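Local coordinates for protein transcriptional regulator fur family (Xanthomonas campestris pv. campestris, PDB 7DH8) that binds zinc and probably acts as a zinc-responsive Fur-family transcriptional repressor controlling zinc uptake, at residues D136-L141 and Q153-E158. Residues are numbered along the deposited sequence; the frame is centred on the assembly and turned at random.
Sequences DVVSQL and QAQTLE
In the C-terminal dimerisation domain characteristic of Fur-family regulators, Val-138 and Leu-141 of helix 135-146 pack on Gln-155 and Leu-157 of strand 151-160, with segment axes 10.2 Å apart and inclined at 120°. The one hydrogen bond across the contact is made by Gln-155, whose chain is extended beyond CG and carries the amide to the helix. Its NE2 donates to the backbone O of Val-138 at 3.0 Å, with an N-H...O angle of 163° and the acceptor close to the plane of the Gln-155 amide, although the donor sits 22° off the carbonyl plane. Val-138 CG1 lies 3.7 Å from the same NE2, and the other amide atom, OE1, lies 3.3 Å from Leu-141 CD1. Leu-157 reaches both helix side chains: its CD1 is 3.8 Å from Val-138 CG2, while its CD2 presses on Leu-141 CD1 at 3.5 Å, tighter than usual for two methyl carbons. Ala-154 to Glu-158 pair antiparallel with a strand of the second subunit, so the sheet runs on across the interface. Leu-157 also packs on Leu-157 of the second subunit, and Leu-141 on Pro-119 of that subunit. The amide is therefore held across the contact by one bond, from NE2 to a helix carbonyl, whereas OE1 is buried against carbons of Leu-141 and Val-138 with no hydrogen-bonding partner in the model, a probable energetic cost.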
# COMPACT_ATOMS: atom_id res chain seq x y z
N ASP A 136 17.25 -0.45 8.33
CA ASP A 136 18.04 -0.02 7.17
C ASP A 136 17.13 0.40 6.00
O ASP A 136 17.36 1.43 5.35
CB ASP A 136 19.00 -1.13 6.72
CG ASP A 136 20.23 -1.32 7.67
OD1 ASP A 136 20.48 -0.48 8.57
OD2 ASP A 136 20.95 -2.33 7.52
N VAL A 137 16.15 -0.42 5.69
CA VAL A 137 15.24 -0.11 4.58
C VAL A 137 14.48 1.18 4.84
O VAL A 137 14.34 2.02 3.93
CB VAL A 137 14.27 -1.27 4.31
CG1 VAL A 137 13.06 -0.79 3.44
CG2 VAL A 137 15.01 -2.41 3.60
N VAL A 138 13.95 1.34 6.06
CA VAL A 138 13.13 2.53 6.33
C VAL A 138 14.01 3.78 6.31
O VAL A 138 13.63 4.81 5.73
CB VAL A 138 12.39 2.33 7.67
CG1 VAL A 138 11.99 3.69 8.37
CG2 VAL A 138 11.23 1.38 7.48
N SER A 139 15.24 3.67 6.83
CA SER A 139 16.21 4.77 6.83
C SER A 139 16.64 5.17 5.42
O SER A 139 16.82 6.36 5.13
CB SER A 139 17.48 4.35 7.60
OG SER A 139 17.27 4.45 8.99
N GLN A 140 16.89 4.18 4.57
CA GLN A 140 17.24 4.47 3.19
C GLN A 140 16.13 5.25 2.50
O GLN A 140 16.40 6.26 1.86
CB GLN A 140 17.54 3.20 2.42
CG GLN A 140 19.05 2.86 2.52
CD GLN A 140 19.30 1.45 1.96
OE1 GLN A 140 19.56 1.27 0.77
NE2 GLN A 140 19.10 0.45 2.79
N LEU A 141 14.87 4.81 2.65
CA LEU A 141 13.78 5.51 1.99
C LEU A 141 13.55 6.89 2.59
O LEU A 141 13.17 7.82 1.86
CB LEU A 141 12.49 4.67 2.09
CG LEU A 141 12.41 3.44 1.18
CD1 LEU A 141 11.02 2.67 1.44
CD2 LEU A 141 12.57 3.85 -0.27
N GLN A 153 7.00 10.87 6.75
CA GLN A 153 6.46 10.25 7.94
C GLN A 153 5.97 8.86 8.37
O GLN A 153 6.21 8.47 9.52
CB GLN A 153 5.13 10.99 8.19
CG GLN A 153 5.33 12.51 8.29
CD GLN A 153 6.10 12.92 9.55
OE1 GLN A 153 6.37 12.10 10.44
NE2 GLN A 153 6.43 14.22 9.64
N ALA A 154 5.35 8.11 7.48
CA ALA A 154 4.91 6.76 7.81
C ALA A 154 5.15 6.20 6.40
O ALA A 154 4.81 6.82 5.38
CB ALA A 154 3.43 6.40 8.05
N GLN A 155 5.71 4.98 6.35
CA GLN A 155 5.87 4.24 5.11
C GLN A 155 5.02 2.98 5.01
O GLN A 155 4.96 2.21 5.97
CB GLN A 155 7.36 3.81 5.00
CG GLN A 155 8.32 5.03 5.12
CD GLN A 155 9.78 4.59 4.97
OE1 GLN A 155 10.04 3.48 4.52
NE2 GLN A 155 10.72 5.45 5.36
N THR A 156 4.48 2.72 3.81
CA THR A 156 3.73 1.51 3.52
C THR A 156 4.66 0.62 2.74
O THR A 156 5.06 0.98 1.63
CB THR A 156 2.49 1.82 2.67
OG1 THR A 156 1.60 2.63 3.41
CG2 THR A 156 1.77 0.49 2.30
N LEU A 157 5.04 -0.53 3.33
CA LEU A 157 6.02 -1.44 2.76
C LEU A 157 5.36 -2.82 2.80
O LEU A 157 5.22 -3.45 3.85
CB LEU A 157 7.36 -1.42 3.52
CG LEU A 157 7.87 0.02 3.81
CD1 LEU A 157 8.89 -0.10 4.95
CD2 LEU A 157 8.47 0.62 2.55
N GLU A 158 4.94 -3.29 1.65
CA GLU A 158 4.24 -4.58 1.64
C GLU A 158 4.82 -5.41 0.51
O GLU A 158 4.71 -5.04 -0.66
CB GLU A 158 2.75 -4.35 1.50
CG GLU A 158 2.21 -3.43 2.65
CD GLU A 158 0.69 -3.10 2.58
OE1 GLU A 158 0.02 -3.42 1.60
OE2 GLU A 158 0.20 -2.48 3.54